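Local coordinates for protein glutathione transferase (Phanerochaete chrysosporium, PDB 4F0C) that binds oxidized glutathione disulfide and, as a Ure2p-class fungal glutathione transferase, probably catalyses reactions that depend on glutathione, at residues S111-Y116 with I171-W176. Residues are numbered along the deposited sequence; the frame is centred on the assembly and turned at random.
Sequences SGQGPY and ISFVIW. With GDS (oxidized glutathione disulfide), chain B.
A chi1 of -173° turns Gln113 CG directly away from the backbone N, and the extended chain beyond it spans from helix 96-126 to Phe173 and Trp176 at the junction of helices 168-172 and 174-184, in the all-helical C-terminal half of the glutathione transferase fold. Trp176 CB packs 3.4 Å from Gln113 CD, while a chi1 of -82°, with CG opposite the carbonyl carbon, sends the indole toward Gly114 and the bound disulfide. The Gln113 amide is held by both ends. NE2 gives an almost straight hydrogen bond of 3.0 Å to Phe173 O, arriving in the carbonyl plane on a lone pair, and also lies at the edge of the Phe173 ring, 3.6 Å from CD1. OE1 takes a hydrogen bond from a water at 2.9 Å and another from Gln109 NE2. The same water donates to Ser172 O (2.7 Å) and accepts from Trp176 N, linking the Gln113 amide to the backbone of both residues. A leucine in place of Gln113 would probably leave Phe173 O without its amide donor and the water with one acceptor fewer. Farther along, Trp176 NE1 donates to Asn17 OD1, and CZ2 lies 3.6 Å from GDS CB5. Gly114 covers one face of this indole through a CH-pi contact, CA standing 3.9 Å from the centroid of the five-membered ring.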
ATOM      1  N   SER A 111       2.049  -0.953  -1.799  1.00  9.74           N
ATOM      2  CA  SER A 111       2.868  -1.252  -0.617  1.00  8.74           C
ATOM      3  C   SER A 111       4.260  -1.744  -1.025  1.00  8.50           C
ATOM      4  O   SER A 111       5.225  -1.630  -0.276  1.00 11.85           O
ATOM      5  CB  SER A 111       2.167  -2.305   0.279  1.00  7.47           C
ATOM      6  OG  SER A 111       2.020  -3.557  -0.391  1.00 10.09           O
ATOM      7  N   GLY A 112       4.355  -2.322  -2.213  1.00  8.37           N
ATOM      8  CA  GLY A 112       5.580  -3.024  -2.604  1.00  7.13           C
ATOM      9  C   GLY A 112       6.301  -2.316  -3.751  1.00 16.28           C
ATOM     10  O   GLY A 112       7.495  -2.490  -3.902  1.00 12.60           O
ATOM     11  N   GLN A 113       5.589  -1.529  -4.564  1.00 11.45           N
ATOM     12  CA  GLN A 113       6.290  -0.753  -5.610  1.00  7.70           C
ATOM     13  C   GLN A 113       6.567   0.693  -5.160  1.00 11.59           C
ATOM     14  O   GLN A 113       7.725   1.038  -4.961  1.00 10.43           O
ATOM     15  CB  GLN A 113       5.549  -0.764  -6.947  1.00  8.59           C
ATOM     16  CG  GLN A 113       6.351  -0.095  -8.103  1.00  8.90           C
ATOM     17  CD  GLN A 113       5.474   0.339  -9.275  1.00  8.32           C
ATOM     18  OE1 GLN A 113       4.419   0.933  -9.089  1.00 11.25           O
ATOM     19  NE2 GLN A 113       5.947   0.072 -10.503  1.00 10.31           N
ATOM     20  N   GLY A 114       5.523   1.527  -5.064  1.00  9.27           N
ATOM     21  CA  GLY A 114       5.676   2.937  -4.675  1.00  8.86           C
ATOM     22  C   GLY A 114       6.663   3.213  -3.527  1.00  9.94           C
ATOM     23  O   GLY A 114       7.603   3.975  -3.688  1.00 11.47           O
ATOM     24  N   PRO A 115       6.457   2.567  -2.359  1.00 11.70           N
ATOM     25  CA  PRO A 115       7.242   2.983  -1.198  1.00 10.08           C
ATOM     26  C   PRO A 115       8.723   2.629  -1.365  1.00  8.75           C
ATOM     27  O   PRO A 115       9.557   3.469  -1.048  1.00 11.34           O
ATOM     28  CB  PRO A 115       6.605   2.193  -0.037  1.00 12.75           C
ATOM     29  CG  PRO A 115       5.148   2.008  -0.477  1.00 10.38           C
ATOM     30  CD  PRO A 115       5.351   1.664  -1.972  1.00  9.52           C
ATOM     31  N   TYR A 116       9.032   1.468  -1.929  1.00  8.56           N
ATOM     32  CA  TYR A 116      10.421   1.049  -2.063  1.00 13.57           C
ATOM     33  C   TYR A 116      11.088   1.782  -3.228  1.00 12.56           C
ATOM     34  O   TYR A 116      12.230   2.205  -3.126  1.00 11.79           O
ATOM     35  CB  TYR A 116      10.493  -0.472  -2.301  1.00  8.30           C
ATOM     36  CG  TYR A 116      10.121  -1.231  -1.044  1.00 14.27           C
ATOM     37  CD1 TYR A 116      11.073  -1.504  -0.061  1.00 16.67           C
ATOM     38  CD2 TYR A 116       8.807  -1.636  -0.815  1.00 17.21           C
ATOM     39  CE1 TYR A 116      10.727  -2.214   1.124  1.00 18.16           C
ATOM     40  CE2 TYR A 116       8.446  -2.322   0.368  1.00 12.68           C
ATOM     41  CZ  TYR A 116       9.407  -2.606   1.328  1.00 19.20           C
ATOM     42  OH  TYR A 116       9.044  -3.285   2.493  1.00 17.73           O
ATOM     43  N   ILE A 171      -2.297  -0.449 -14.919  1.00  9.36           N
ATOM     44  CA  ILE A 171      -2.016   0.972 -15.105  1.00 13.17           C
ATOM     45  C   ILE A 171      -1.303   1.540 -13.879  1.00 10.18           C
ATOM     46  O   ILE A 171      -0.417   2.394 -14.005  1.00 11.13           O
ATOM     47  CB  ILE A 171      -3.308   1.774 -15.396  1.00 14.00           C
ATOM     48  CG1 ILE A 171      -3.919   1.314 -16.737  1.00 13.62           C
ATOM     49  CG2 ILE A 171      -3.033   3.299 -15.423  1.00 16.27           C
ATOM     50  CD1 ILE A 171      -5.325   1.919 -16.977  1.00 13.48           C
ATOM     51  N   SER A 172      -1.667   1.032 -12.702  1.00  8.11           N
ATOM     52  CA  SER A 172      -1.143   1.564 -11.444  1.00 10.35           C
ATOM     53  C   SER A 172       0.377   1.446 -11.334  1.00 10.47           C
ATOM     54  O   SER A 172       0.997   2.226 -10.618  1.00  8.38           O
ATOM     55  CB  SER A 172      -1.821   0.866 -10.234  1.00 11.42           C
ATOM     56  OG  SER A 172      -1.284  -0.448 -10.086  1.00 11.20           O
ATOM     57  N   PHE A 173       0.978   0.497 -12.060  1.00  8.19           N
ATOM     58  CA  PHE A 173       2.427   0.265 -11.995  1.00  7.98           C
ATOM     59  C   PHE A 173       3.239   1.124 -12.954  1.00 10.67           C
ATOM     60  O   PHE A 173       4.474   1.190 -12.836  1.00 10.06           O
ATOM     61  CB  PHE A 173       2.777  -1.207 -12.340  1.00  7.04           C
ATOM     62  CG  PHE A 173       2.487  -2.187 -11.240  1.00  7.92           C
ATOM     63  CD1 PHE A 173       3.485  -2.577 -10.365  1.00  8.48           C
ATOM     64  CD2 PHE A 173       1.227  -2.761 -11.108  1.00  9.02           C
ATOM     65  CE1 PHE A 173       3.218  -3.498  -9.351  1.00  8.54           C
ATOM     66  CE2 PHE A 173       0.954  -3.674 -10.104  1.00  7.94           C
ATOM     67  CZ  PHE A 173       1.964  -4.064  -9.226  1.00  8.91           C
ATOM     68  N   VAL A 174       2.569   1.741 -13.926  1.00 10.65           N
ATOM     69  CA  VAL A 174       3.279   2.319 -15.063  1.00 12.16           C
ATOM     70  C   VAL A 174       4.228   3.440 -14.648  1.00 17.89           C
ATOM     71  O   VAL A 174       5.401   3.422 -15.027  1.00 12.30           O
ATOM     72  CB  VAL A 174       2.295   2.824 -16.150  1.00 10.33           C
ATOM     73  CG1 VAL A 174       3.062   3.607 -17.227  1.00 14.11           C
ATOM     74  CG2 VAL A 174       1.574   1.621 -16.777  1.00 11.20           C
ATOM     75  N   ILE A 175       3.733   4.416 -13.877  1.00 13.77           N
ATOM     76  CA  ILE A 175       4.547   5.629 -13.657  1.00 12.03           C
ATOM     77  C   ILE A 175       5.844   5.336 -12.875  1.00 12.42           C
ATOM     78  O   ILE A 175       6.923   5.801 -13.277  1.00 11.64           O
ATOM     79  CB  ILE A 175       3.750   6.829 -13.073  1.00 11.32           C
ATOM     80  CG1 ILE A 175       4.579   8.126 -13.158  1.00 13.14           C
ATOM     81  CG2 ILE A 175       3.266   6.546 -11.628  1.00  8.54           C
ATOM     82  CD1 ILE A 175       4.772   8.674 -14.590  1.00 12.79           C
ATOM     83  N   TRP A 176       5.758   4.523 -11.817  1.00 12.23           N
ATOM     84  CA  TRP A 176       6.977   4.170 -11.082  1.00 12.35           C
ATOM     85  C   TRP A 176       7.915   3.279 -11.896  1.00 14.69           C
ATOM     86  O   TRP A 176       9.143   3.365 -11.745  1.00 14.18           O
ATOM     87  CB  TRP A 176       6.658   3.508  -9.744  1.00  8.53           C
ATOM     88  CG  TRP A 176       6.336   4.489  -8.637  1.00 13.07           C
ATOM     89  CD1 TRP A 176       5.105   4.718  -8.068  1.00  9.08           C
ATOM     90  CD2 TRP A 176       7.259   5.367  -7.964  1.00 12.92           C
ATOM     91  NE1 TRP A 176       5.217   5.679  -7.095  1.00 11.76           N
ATOM     92  CE2 TRP A 176       6.524   6.082  -6.999  1.00 13.35           C
ATOM     93  CE3 TRP A 176       8.645   5.591  -8.068  1.00 13.43           C
ATOM     94  CZ2 TRP A 176       7.114   7.028  -6.157  1.00 12.53           C
ATOM     95  CZ3 TRP A 176       9.236   6.531  -7.230  1.00 13.32           C
ATOM     96  CH2 TRP A 176       8.474   7.235  -6.286  1.00 11.75           C
TER
HETATM   97  N1  GDS B 301       0.608   5.996  -0.952  1.00  7.86           N
HETATM   98  CA1 GDS B 301       0.431   7.408  -1.462  1.00 11.40           C
HETATM   99  C1  GDS B 301      -0.362   7.427  -2.829  1.00 10.14           C
HETATM  100  OE1 GDS B 301      -0.200   6.472  -3.648  1.00 11.70           O
HETATM  101  OE2 GDS B 301      -1.181   8.375  -2.994  1.00 11.88           O
HETATM  102  CB1 GDS B 301       1.808   8.133  -1.669  1.00  9.63           C
HETATM  103  CG1 GDS B 301       1.606   9.577  -2.184  1.00 13.74           C
HETATM  104  CD1 GDS B 301       2.929  10.275  -2.201  1.00 16.41           C
HETATM  105  O1  GDS B 301       3.993   9.765  -1.890  1.00 14.96           O
HETATM  106  N2  GDS B 301       2.860  11.589  -2.617  1.00 15.70           N
HETATM  107  CA2 GDS B 301       4.061  12.446  -2.670  1.00 14.28           C
HETATM  108  C2  GDS B 301       3.888  13.638  -1.761  1.00 14.39           C
HETATM  109  O2  GDS B 301       2.809  14.237  -1.732  1.00 14.79           O
HETATM  110  CB2 GDS B 301       4.250  13.045  -4.084  1.00 18.74           C
HETATM  111  SG2 GDS B 301       4.788  11.757  -5.230  1.00 20.16           S
HETATM  112  N3  GDS B 301       4.976  14.044  -1.073  1.00 17.08           N
HETATM  113  CA3 GDS B 301       4.881  15.201  -0.227  1.00 23.21           C
HETATM  114  C3  GDS B 301       5.518  14.933   1.132  1.00 23.71           C
HETATM  115  OE3 GDS B 301       5.729  15.910   1.883  1.00 29.19           O
HETATM  116  OE4 GDS B 301       5.714  13.735   1.405  1.00 26.25           O
HETATM  117  N4  GDS B 301       6.143   7.905  -2.196  1.00 16.15           N
HETATM  118  CA4 GDS B 301       6.096   6.493  -1.794  1.00 11.59           C
HETATM  119  C4  GDS B 301       4.896   5.817  -2.522  1.00 12.91           C
HETATM  120  OE5 GDS B 301       4.569   6.240  -3.660  1.00 12.57           O
HETATM  121  OE6 GDS B 301       4.354   4.877  -1.905  1.00 12.99           O
HETATM  122  C5  GDS B 301       7.342   8.562  -2.324  1.00 19.18           C
HETATM  123  O5  GDS B 301       8.436   8.031  -2.124  1.00 18.09           O
HETATM  124  CA5 GDS B 301       7.310  10.021  -2.761  1.00 17.46           C
HETATM  125  N5  GDS B 301       8.491  10.753  -2.223  1.00 16.28           N
HETATM  126  CB5 GDS B 301       7.311  10.044  -4.294  1.00 18.22           C
HETATM  127  SG5 GDS B 301       6.910  11.723  -4.913  1.00 20.81           S
HETATM  128  CA6 GDS B 301       8.845  12.421   1.541  1.00 24.53           C
HETATM  129  C6  GDS B 301      10.054  11.542   2.057  1.00 26.85           C
HETATM  130  OE7 GDS B 301      10.614  11.870   3.126  1.00 28.20           O
HETATM  131  OE8 GDS B 301      10.369  10.554   1.359  1.00 26.92           O
HETATM  132  N6  GDS B 301       8.282  13.199   2.644  1.00 24.14           N
HETATM  133  CB6 GDS B 301       9.385  13.315   0.385  1.00 20.34           C
HETATM  134  CG6 GDS B 301       9.599  12.536  -0.922  1.00 18.60           C
HETATM  135  CD6 GDS B 301       8.305  11.879  -1.385  1.00 22.20           C
HETATM  136  O6  GDS B 301       7.163  12.267  -1.113  1.00 21.34           O
HETATM  137  O   HOH W   1       3.472   3.240 -10.528  1.00 10.18           O